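Local coordinates for protein phenylalanine hydroxylase (Colwellia psychrerythraea, PDB 2V27) that probably hydroxylates L-phenylalanine to L-tyrosine with molecular oxygen and tetrahydrobiopterin at a mononuclear iron centre, at residues Ala150-Arg160 / Met245-Leu256; Phe164-Thr173 / Ile223-Leu233. One frame throughout, in Å; residues are numbered along the deposited sequence.

Interaction 1: residues Ala150-Arg160 / Met245-Leu256; sequences ATKEQRVFLAR and MELVAQAEALGL
Helices 152-160 and 245-254 pack nearly at right angles, their axes 10.5 Å apart at 95°, with Phe157 and Val248 the closest pair of CA atoms. In this crossed helix pair of the mainly helical aromatic amino acid hydroxylase fold, Phe157 is the central side chain. Val248 CG1 lies over one face of its ring, a CH-pi contact 4.0 Å from the centroid; the valine's chi1 of 169° sets CG1 anti to the backbone N and brings CG2 against Phe157 CB. Ala251 CB and Glu252 CG approach the far end of the ring obliquely, Glu252 CG coming within 3.5 Å of Phe157 CZ. Toward the start of helix 152-160, the Met245 side chain crosses that of Gln154 at about a right angle and sets SD over the amide plane, 3.6 Å from Gln154 CD, while its methyl reaches Ala150 CB and Leu158 CD1. The amide oxygen takes part in a capping box: Thr151 N donates to Gln154 OE1, and the backbone N of Gln154 to Thr151 OG1. Gln154 NE2 donates to a water that donates to Met245 O. With an alanine for this glutamine, Thr151 N would probably lose its side-chain acceptor, the Met245 thioether the amide it rests on, and the bridging water its donor. Arg160, hydrogen-bonded through NH1 to Leu211 O, has Leu256 CD2 over one guanidinium face, 3.7 Å from Arg160 NH1.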
loop_
_atom_site.group_PDB
_atom_site.type_symbol
_atom_site.label_atom_id
_atom_site.label_comp_id
_atom_site.label_asym_id
_atom_site.label_seq_id
_atom_site.Cartn_x
_atom_site.Cartn_y
_atom_site.Cartn_z
ATOM N N ALA B 150 -15.024 11.008 24.271
ATOM C CA ALA B 150 -14.700 9.654 23.846
ATOM C C ALA B 150 -13.411 9.196 24.497
ATOM O O ALA B 150 -12.476 10.006 24.698
ATOM C CB ALA B 150 -14.540 9.622 22.331
ATOM N N THR B 151 -13.355 7.903 24.820
ATOM C CA THR B 151 -12.115 7.272 25.233
ATOM C C THR B 151 -11.145 7.159 24.059
ATOM O O THR B 151 -11.525 7.373 22.896
ATOM C CB THR B 151 -12.362 5.851 25.745
ATOM O OG1 THR B 151 -12.846 5.033 24.678
ATOM C CG2 THR B 151 -13.379 5.842 26.913
ATOM N N LYS B 152 -9.908 6.773 24.350
ATOM C CA LYS B 152 -8.919 6.479 23.308
ATOM C C LYS B 152 -9.407 5.437 22.292
ATOM O O LYS B 152 -9.243 5.644 21.078
ATOM C CB LYS B 152 -7.598 6.048 23.940
ATOM C CG LYS B 152 -6.523 5.607 22.949
ATOM C CE LYS B 152 -3.844 3.884 23.247
ATOM N NZ LYS B 152 -2.395 3.980 23.601
ATOM N N GLU B 153 -9.992 4.337 22.756
ATOM C CA GLU B 153 -10.459 3.334 21.824
ATOM C C GLU B 153 -11.700 3.818 21.102
ATOM O O GLU B 153 -11.856 3.513 19.934
ATOM C CB GLU B 153 -10.670 1.963 22.464
ATOM C CG GLU B 153 -10.801 0.794 21.440
ATOM C CD GLU B 153 -9.611 0.639 20.449
ATOM O OE1 GLU B 153 -8.433 0.602 20.894
ATOM O OE2 GLU B 153 -9.870 0.534 19.214
ATOM N N GLN B 154 -12.559 4.603 21.754
ATOM C CA GLN B 154 -13.758 5.057 21.057
ATOM C C GLN B 154 -13.369 6.030 19.926
ATOM O O GLN B 154 -13.918 5.985 18.809
ATOM C CB GLN B 154 -14.714 5.753 22.034
ATOM C CG GLN B 154 -15.518 4.778 22.866
ATOM C CD GLN B 154 -16.225 5.453 24.023
ATOM O OE1 GLN B 154 -15.907 6.598 24.408
ATOM N NE2 GLN B 154 -17.250 4.773 24.539
ATOM N N ARG B 155 -12.354 6.832 20.195
ATOM C CA ARG B 155 -11.851 7.792 19.184
ATOM C C ARG B 155 -11.302 7.032 17.946
ATOM O O ARG B 155 -11.474 7.545 16.815
ATOM C CB ARG B 155 -10.874 8.822 19.819
ATOM C CG ARG B 155 -11.640 9.852 20.709
ATOM C CD ARG B 155 -10.737 10.870 21.422
ATOM N NE ARG B 155 -11.471 12.003 22.012
ATOM C CZ ARG B 155 -10.896 12.940 22.776
ATOM N NH1 ARG B 155 -9.561 12.902 23.001
ATOM N NH2 ARG B 155 -11.634 13.930 23.281
ATOM N N VAL B 156 -10.703 5.840 18.126
ATOM C CA VAL B 156 -10.201 4.986 16.997
ATOM C C VAL B 156 -11.403 4.620 16.096
ATOM O O VAL B 156 -11.329 4.745 14.854
ATOM C CB VAL B 156 -9.425 3.684 17.468
ATOM C CG1 VAL B 156 -9.098 2.734 16.298
ATOM C CG2 VAL B 156 -8.131 4.048 18.233
ATOM N N PHE B 157 -12.521 4.242 16.712
ATOM C CA PHE B 157 -13.732 3.890 15.963
ATOM C C PHE B 157 -14.312 5.097 15.268
ATOM O O PHE B 157 -14.767 4.985 14.146
ATOM C CB PHE B 157 -14.768 3.249 16.908
ATOM C CG PHE B 157 -14.484 1.786 17.194
ATOM C CD1 PHE B 157 -15.076 0.801 16.393
ATOM C CD2 PHE B 157 -13.600 1.401 18.220
ATOM C CE1 PHE B 157 -14.798 -0.588 16.608
ATOM C CE2 PHE B 157 -13.310 0.037 18.436
ATOM C CZ PHE B 157 -13.927 -0.943 17.644
ATOM N N LEU B 158 -14.290 6.249 15.950
ATOM C CA LEU B 158 -14.787 7.472 15.347
ATOM C C LEU B 158 -13.919 7.840 14.124
ATOM O O LEU B 158 -14.457 8.132 13.070
ATOM C CB LEU B 158 -14.766 8.601 16.421
ATOM C CG LEU B 158 -15.803 8.408 17.531
ATOM C CD1 LEU B 158 -15.703 9.576 18.558
ATOM C CD2 LEU B 158 -17.173 8.332 16.883
ATOM N N ALA B 159 -12.600 7.831 14.269
ATOM C CA ALA B 159 -11.714 8.101 13.117
ATOM C C ALA B 159 -11.987 7.180 11.891
ATOM O O ALA B 159 -11.857 7.625 10.751
ATOM C CB ALA B 159 -10.220 8.023 13.542
ATOM N N ARG B 160 -12.389 5.943 12.159
ATOM C CA ARG B 160 -12.677 4.948 11.140
ATOM C C ARG B 160 -13.958 5.383 10.409
ATOM O O ARG B 160 -14.044 5.390 9.148
ATOM C CB ARG B 160 -12.809 3.538 11.779
ATOM C CG ARG B 160 -13.227 2.430 10.838
ATOM C CD ARG B 160 -13.244 1.086 11.607
ATOM N NE ARG B 160 -11.908 0.679 12.047
ATOM C CZ ARG B 160 -11.609 0.363 13.296
ATOM N NH1 ARG B 160 -12.566 0.352 14.245
ATOM N NH2 ARG B 160 -10.342 0.067 13.588
ATOM N N MET B 245 -21.981 5.405 20.817
ATOM C CA MET B 245 -21.127 4.591 21.673
ATOM C C MET B 245 -21.717 3.174 21.868
ATOM O O MET B 245 -20.951 2.206 21.947
ATOM C CB MET B 245 -20.814 5.270 23.015
ATOM C CG MET B 245 -20.021 6.582 22.869
ATOM S SD MET B 245 -18.703 6.500 21.607
ATOM C CE MET B 245 -18.306 8.267 21.537
ATOM N N GLU B 246 -23.051 3.068 21.835
ATOM C CA GLU B 246 -23.693 1.731 21.804
ATOM C C GLU B 246 -23.258 0.940 20.541
ATOM O O GLU B 246 -22.953 -0.238 20.620
ATOM C CB GLU B 246 -25.216 1.822 21.822
ATOM C CG GLU B 246 -25.799 2.056 23.196
ATOM C CD GLU B 246 -27.314 2.109 23.173
ATOM O OE1 GLU B 246 -27.947 1.834 22.111
ATOM O OE2 GLU B 246 -27.865 2.443 24.241
ATOM N N LEU B 247 -23.206 1.619 19.398
ATOM C CA LEU B 247 -22.785 0.995 18.135
ATOM C C LEU B 247 -21.311 0.562 18.193
ATOM O O LEU B 247 -20.924 -0.520 17.720
ATOM C CB LEU B 247 -23.043 1.974 16.989
ATOM C CG LEU B 247 -24.525 2.101 16.614
ATOM C CD1 LEU B 247 -24.924 3.302 15.709
ATOM C CD2 LEU B 247 -25.055 0.805 15.957
ATOM N N VAL B 248 -20.465 1.394 18.817
ATOM C CA VAL B 248 -19.064 1.055 19.030
ATOM C C VAL B 248 -18.914 -0.214 19.894
ATOM O O VAL B 248 -18.187 -1.134 19.544
ATOM C CB VAL B 248 -18.246 2.246 19.626
ATOM C CG1 VAL B 248 -16.881 1.809 20.075
ATOM C CG2 VAL B 248 -18.152 3.382 18.579
ATOM N N ALA B 249 -19.623 -0.242 21.029
ATOM C CA ALA B 249 -19.683 -1.442 21.859
ATOM C C ALA B 249 -20.199 -2.693 21.109
ATOM O O ALA B 249 -19.615 -3.768 21.271
ATOM C CB ALA B 249 -20.560 -1.176 23.113
ATOM N N GLN B 250 -21.195 -2.528 20.253
ATOM C CA GLN B 250 -21.669 -3.675 19.457
ATOM C C GLN B 250 -20.557 -4.157 18.493
ATOM O O GLN B 250 -20.309 -5.344 18.339
ATOM C CB GLN B 250 -22.885 -3.257 18.671
ATOM C CG GLN B 250 -23.469 -4.409 17.953
ATOM C CD GLN B 250 -24.622 -4.016 17.101
ATOM O OE1 GLN B 250 -24.938 -2.815 16.943
ATOM N NE2 GLN B 250 -25.333 -5.007 16.604
ATOM N N ALA B 251 -19.927 -3.207 17.804
ATOM C CA ALA B 251 -18.764 -3.537 16.985
ATOM C C ALA B 251 -17.662 -4.304 17.733
ATOM O O ALA B 251 -17.138 -5.273 17.196
ATOM C CB ALA B 251 -18.207 -2.242 16.384
ATOM N N GLU B 252 -17.303 -3.864 18.951
ATOM C CA GLU B 252 -16.340 -4.513 19.743
ATOM C C GLU B 252 -16.776 -5.924 20.174
ATOM O O GLU B 252 -15.970 -6.860 20.116
ATOM C CB GLU B 252 -15.985 -3.650 20.939
ATOM C CG GLU B 252 -14.977 -2.583 20.590
ATOM C CD GLU B 252 -14.480 -1.803 21.790
ATOM O OE1 GLU B 252 -13.237 -1.594 21.932
ATOM O OE2 GLU B 252 -15.353 -1.406 22.584
ATOM N N ALA B 253 -18.052 -6.078 20.542
ATOM C CA ALA B 253 -18.575 -7.414 20.870
ATOM C C ALA B 253 -18.416 -8.399 19.679
ATOM O O ALA B 253 -18.155 -9.583 19.871
ATOM C CB ALA B 253 -20.038 -7.314 21.252
ATOM N N LEU B 254 -18.629 -7.908 18.451
ATOM C CA LEU B 254 -18.486 -8.739 17.260
ATOM C C LEU B 254 -17.051 -8.912 16.809
ATOM O O LEU B 254 -16.724 -9.902 16.145
ATOM C CB LEU B 254 -19.301 -8.107 16.127
ATOM C CG LEU B 254 -20.830 -8.210 16.313
ATOM C CD1 LEU B 254 -21.521 -7.263 15.373
ATOM C CD2 LEU B 254 -21.327 -9.665 16.083
ATOM N N GLY B 255 -16.213 -7.965 17.208
ATOM C CA GLY B 255 -14.809 -7.868 16.767
ATOM C C GLY B 255 -14.717 -7.272 15.357
ATOM O O GLY B 255 -15.695 -7.205 14.613
ATOM N N LEU B 256 -13.518 -6.838 15.011
ATOM C CA LEU B 256 -13.290 -6.302 13.679
ATOM C C LEU B 256 -13.542 -7.344 12.623
ATOM O O LEU B 256 -13.276 -8.525 12.831
ATOM C CB LEU B 256 -11.868 -5.786 13.537
ATOM C CG LEU B 256 -11.458 -4.586 14.396
ATOM C CD1 LEU B 256 -9.968 -4.254 14.175
ATOM C CD2 LEU B 256 -12.330 -3.367 14.125
HETATM O O HOH W 1 -18.356 2.310 23.466
#

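Interaction 2: residues Phe164-Thr173 / Ile223-Leu233; sequences FTIEFGLLDT and IYYMLTKVSDL. With FE (Fe (III) ion), chain E.
Backbone bonds join strands 170-173 and 223-227 in parallel, pairing Leu170 with Met226 and Leu171 with Leu227. Leu170 N donates to Tyr225 O, Leu227 N to Leu170 O, and Asp172 N to Leu227 O; the last is short and nearly straight, 2.7 Å and 169°. CA-H...O contacts from Met226 to Leu170 O and from Leu171 to Leu227 O supplement this ladder. Two waters extend the polar link to the helix end: both donate to Phe164 O, one also to Phe168 O while accepting from Tyr225 N, the other to Tyr225 O.

Among the aromatics, Tyr225 turns its CD1-CE1 edge onto the face of Phe164 in a T-shaped stack, centroids 5.3 Å apart and planes at 89°. Tyr225 OH is hydrogen-bonded to Thr213. Tyr224 CE2 meets the edge of Phe168, 4.0 Å from Phe168 CD2.

Apolar contacts flank the strands. Leu170 CD1 packs 3.6 Å from Tyr224 CB, and Leu171 CD2 touches Leu227 CB on the sheet face that the two leucines share.

In the turn after strand 223-227, Asp232 OD2 accepts from Thr228 N, Thr228 OG1 and Lys229 N, while OD1 forms a salt bridge with Lys229 NZ.

Glu167, in the wide pi-type turn of the helix, grips iron with both oxygens, OE1 at 2.1 Å and OE2 at 2.3 Å; a bend at chi2 (-71°) in its chain presents them to the metal. Two waters also bind the iron, and His122 and His127 complete the two-histidine, one-carboxylate facial triad characteristic of the biopterin-dependent aromatic amino acid hydroxylases.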
loop_
_atom_site.group_PDB
_atom_site.type_symbol
_atom_site.label_atom_id
_atom_site.label_comp_id
_atom_site.label_asym_id
_atom_site.label_seq_id
_atom_site.Cartn_x
_atom_site.Cartn_y
_atom_site.Cartn_z
ATOM N N PHE B 164 -14.213 6.592 6.334
ATOM C CA PHE B 164 -15.087 6.042 5.336
ATOM C C PHE B 164 -16.212 6.948 4.856
ATOM O O PHE B 164 -16.981 6.547 3.967
ATOM C CB PHE B 164 -15.615 4.716 5.837
ATOM C CG PHE B 164 -14.567 3.625 5.771
ATOM C CD1 PHE B 164 -14.037 3.045 6.947
ATOM C CD2 PHE B 164 -14.086 3.213 4.502
ATOM C CE1 PHE B 164 -13.064 1.999 6.872
ATOM C CE2 PHE B 164 -13.132 2.203 4.387
ATOM C CZ PHE B 164 -12.623 1.576 5.574
ATOM N N THR B 165 -16.330 8.165 5.429
ATOM C CA THR B 165 -17.383 9.133 5.041
ATOM C C THR B 165 -16.683 10.405 4.552
ATOM O O THR B 165 -16.467 10.573 3.361
ATOM C CB THR B 165 -18.380 9.427 6.236
ATOM O OG1 THR B 165 -17.652 9.764 7.436
ATOM C CG2 THR B 165 -19.213 8.166 6.488
ATOM N N ILE B 166 -16.289 11.274 5.473
ATOM C CA ILE B 166 -15.672 12.542 5.091
ATOM C C ILE B 166 -14.426 12.395 4.218
ATOM O O ILE B 166 -14.215 13.254 3.328
ATOM C CB ILE B 166 -15.406 13.357 6.391
ATOM C CG1 ILE B 166 -16.800 13.795 6.960
ATOM C CG2 ILE B 166 -14.470 14.600 6.134
ATOM C CD1 ILE B 166 -16.761 14.394 8.303
ATOM N N GLU B 167 -13.570 11.381 4.487
ATOM C CA GLU B 167 -12.363 11.267 3.667
ATOM C C GLU B 167 -12.595 10.465 2.360
ATOM O O GLU B 167 -12.179 10.927 1.275
ATOM C CB GLU B 167 -11.141 10.766 4.470
ATOM C CG GLU B 167 -10.843 11.703 5.625
ATOM C CD GLU B 167 -10.261 13.065 5.152
ATOM O OE1 GLU B 167 -10.144 13.966 6.012
ATOM O OE2 GLU B 167 -9.886 13.246 3.964
ATOM N N PHE B 168 -13.201 9.278 2.447
ATOM C CA PHE B 168 -13.298 8.373 1.282
ATOM C C PHE B 168 -14.705 7.960 0.870
ATOM O O PHE B 168 -14.900 6.966 0.176
ATOM C CB PHE B 168 -12.361 7.141 1.497
ATOM C CG PHE B 168 -10.917 7.512 1.319
ATOM C CD1 PHE B 168 -10.192 8.036 2.377
ATOM C CD2 PHE B 168 -10.335 7.483 0.048
ATOM C CE1 PHE B 168 -8.888 8.515 2.191
ATOM C CE2 PHE B 168 -9.036 7.951 -0.146
ATOM C CZ PHE B 168 -8.309 8.467 0.945
ATOM N N GLY B 169 -15.691 8.748 1.283
ATOM C CA GLY B 169 -17.079 8.438 0.938
ATOM C C GLY B 169 -17.414 8.528 -0.537
ATOM O O GLY B 169 -16.956 9.424 -1.237
ATOM N N LEU B 170 -18.216 7.565 -0.970
ATOM C CA LEU B 170 -18.742 7.565 -2.315
ATOM C C LEU B 170 -20.261 7.597 -2.287
ATOM O O LEU B 170 -20.888 7.314 -1.248
ATOM C CB LEU B 170 -18.309 6.288 -3.074
ATOM C CG LEU B 170 -16.796 6.026 -3.157
ATOM C CD1 LEU B 170 -16.550 4.757 -4.013
ATOM C CD2 LEU B 170 -16.079 7.222 -3.788
ATOM N N LEU B 171 -20.838 7.934 -3.439
ATOM C CA LEU B 171 -22.314 7.808 -3.610
ATOM C C LEU B 171 -22.640 6.830 -4.737
ATOM O O LEU B 171 -21.989 6.851 -5.795
ATOM C CB LEU B 171 -22.992 9.134 -3.954
ATOM C CG LEU B 171 -22.691 10.381 -3.120
ATOM C CD1 LEU B 171 -23.543 11.523 -3.707
ATOM C CD2 LEU B 171 -23.073 10.110 -1.702
ATOM N N ASP B 172 -23.690 6.042 -4.497
ATOM C CA ASP B 172 -24.282 5.201 -5.550
ATOM C C ASP B 172 -25.594 5.860 -6.020
ATOM O O ASP B 172 -26.636 5.805 -5.350
ATOM C CB ASP B 172 -24.534 3.819 -4.939
ATOM C CG ASP B 172 -25.154 2.824 -5.917
ATOM O OD1 ASP B 172 -25.137 3.091 -7.136
ATOM O OD2 ASP B 172 -25.624 1.763 -5.425
ATOM N N THR B 173 -25.488 6.520 -7.153
ATOM C CA THR B 173 -26.572 7.358 -7.677
ATOM C C THR B 173 -27.196 6.761 -8.926
ATOM O O THR B 173 -26.558 5.973 -9.612
ATOM C CB THR B 173 -26.115 8.834 -7.972
ATOM O OG1 THR B 173 -25.520 8.942 -9.294
ATOM C CG2 THR B 173 -25.111 9.364 -6.849
ATOM N N ILE B 223 -11.638 -1.214 0.154
ATOM C CA ILE B 223 -13.073 -1.160 0.434
ATOM C C ILE B 223 -13.516 0.313 0.517
ATOM O O ILE B 223 -12.857 1.118 1.174
ATOM C CB ILE B 223 -13.398 -1.787 1.811
ATOM C CG1 ILE B 223 -13.081 -3.268 1.823
ATOM C CG2 ILE B 223 -14.873 -1.562 2.147
ATOM C CD1 ILE B 223 -13.073 -3.854 3.242
ATOM N N TYR B 224 -14.644 0.607 -0.142
ATOM C CA TYR B 224 -15.336 1.915 -0.007
ATOM C C TYR B 224 -16.751 1.662 0.444
ATOM O O TYR B 224 -17.346 0.578 0.128
ATOM C CB TYR B 224 -15.404 2.634 -1.372
ATOM C CG TYR B 224 -14.057 3.119 -1.859
ATOM C CD1 TYR B 224 -13.120 2.231 -2.369
ATOM C CD2 TYR B 224 -13.668 4.471 -1.718
ATOM C CE1 TYR B 224 -11.825 2.664 -2.762
ATOM C CE2 TYR B 224 -12.413 4.931 -2.163
ATOM C CZ TYR B 224 -11.505 3.993 -2.673
ATOM O OH TYR B 224 -10.237 4.317 -3.096
ATOM N N TYR B 225 -17.320 2.644 1.145
ATOM C CA TYR B 225 -18.760 2.616 1.487
ATOM C C TYR B 225 -19.528 3.709 0.757
ATOM O O TYR B 225 -19.082 4.835 0.620
ATOM C CB TYR B 225 -18.990 2.701 2.990
ATOM C CG TYR B 225 -18.518 1.441 3.655
ATOM C CD1 TYR B 225 -17.233 1.375 4.222
ATOM C CD2 TYR B 225 -19.353 0.312 3.735
ATOM C CE1 TYR B 225 -16.783 0.182 4.856
ATOM C CE2 TYR B 225 -18.933 -0.866 4.361
ATOM C CZ TYR B 225 -17.645 -0.950 4.926
ATOM O OH TYR B 225 -17.199 -2.129 5.535
ATOM N N MET B 226 -20.708 3.333 0.269
ATOM C CA MET B 226 -21.522 4.219 -0.547
ATOM C C MET B 226 -22.834 4.618 0.118
ATOM O O MET B 226 -23.632 3.747 0.492
ATOM C CB MET B 226 -21.845 3.542 -1.864
ATOM C CG MET B 226 -20.601 3.012 -2.622
ATOM S SD MET B 226 -21.087 2.308 -4.241
ATOM C CE MET B 226 -21.875 0.804 -3.710
ATOM N N LEU B 227 -23.066 5.925 0.229
ATOM C CA LEU B 227 -24.417 6.446 0.474
ATOM C C LEU B 227 -25.148 6.525 -0.867
ATOM O O LEU B 227 -24.574 6.240 -1.901
ATOM C CB LEU B 227 -24.340 7.855 1.105
ATOM C CG LEU B 227 -23.448 8.048 2.349
ATOM C CD1 LEU B 227 -23.390 9.577 2.674
ATOM C CD2 LEU B 227 -23.944 7.283 3.549
ATOM N N THR B 228 -26.407 6.953 -0.859
ATOM C CA THR B 228 -27.085 7.267 -2.122
ATOM C C THR B 228 -27.164 8.772 -2.404
ATOM O O THR B 228 -27.398 9.194 -3.553
ATOM C CB THR B 228 -28.509 6.732 -2.124
ATOM O OG1 THR B 228 -29.279 7.446 -1.142
ATOM C CG2 THR B 228 -28.523 5.205 -1.881
ATOM N N LYS B 229 -27.026 9.586 -1.353
ATOM C CA LYS B 229 -27.033 11.057 -1.462
ATOM C C LYS B 229 -26.329 11.561 -0.203
ATOM O O LYS B 229 -26.343 10.859 0.815
ATOM C CB LYS B 229 -28.477 11.629 -1.516
ATOM C CG LYS B 229 -29.420 11.070 -0.504
ATOM C CD LYS B 229 -30.895 11.566 -0.651
ATOM C CE LYS B 229 -31.779 11.119 0.582
ATOM N NZ LYS B 229 -31.294 11.235 2.099
ATOM N N VAL B 230 -25.735 12.745 -0.275
ATOM C CA VAL B 230 -25.082 13.333 0.917
ATOM C C VAL B 230 -26.072 13.485 2.073
ATOM O O VAL B 230 -25.687 13.336 3.235
ATOM C CB VAL B 230 -24.428 14.666 0.507
ATOM C CG1 VAL B 230 -23.903 15.424 1.750
ATOM C CG2 VAL B 230 -23.285 14.398 -0.445
ATOM N N SER B 231 -27.349 13.762 1.770
ATOM C CA SER B 231 -28.277 13.940 2.877
ATOM C C SER B 231 -28.543 12.622 3.618
ATOM O O SER B 231 -29.121 12.656 4.720
ATOM C CB SER B 231 -29.566 14.580 2.417
ATOM O OG SER B 231 -30.202 13.738 1.488
ATOM N N ASP B 232 -28.028 11.488 3.108
ATOM C CA ASP B 232 -28.044 10.257 3.935
ATOM C C ASP B 232 -27.258 10.381 5.255
ATOM O O ASP B 232 -27.498 9.644 6.234
ATOM C CB ASP B 232 -27.594 9.003 3.153
ATOM C CG ASP B 232 -28.563 8.627 1.991
ATOM O OD1 ASP B 232 -29.713 9.113 1.969
ATOM O OD2 ASP B 232 -28.164 7.843 1.094
ATOM N N LEU B 233 -26.337 11.332 5.302
ATOM C CA LEU B 233 -25.618 11.581 6.561
ATOM C C LEU B 233 -26.558 12.059 7.678
ATOM O O LEU B 233 -26.204 11.965 8.852
ATOM C CB LEU B 233 -24.473 12.600 6.361
ATOM C CG LEU B 233 -23.324 12.175 5.429
ATOM C CD1 LEU B 233 -22.445 13.411 5.039
ATOM C CD2 LEU B 233 -22.533 11.061 6.063
HETATM FE FE FE E . -9.269 15.333 4.663
HETATM O O HOH W 2 -15.761 4.890 1.929
HETATM O O HOH W 3 -19.603 6.630 2.820
HETATM O O HOH W 4 -7.409 14.480 5.612
HETATM O O HOH W 5 -8.872 16.773 6.132
#

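Both contacts use helix 152-167, interaction 1 near its start and interaction 2 at its end and in the strand that follows, with centres about 20 Å apart. Along the chain, interaction 2 is nested inside the loop that interaction 1 closes. Interaction 1 is partly buried and lies farther from the chain centre; no direct hydrogen bond crosses it, and aliphatic, aromatic and thioether packing joins two helices, with one water bridging between them. Interaction 2 is a buried contact nearer the centre, where strand bonds and bound waters accompany aromatic packing. The shared helix thus runs from a crossed-helix contact to the iron site, and the strand after it enters the mixed sheet.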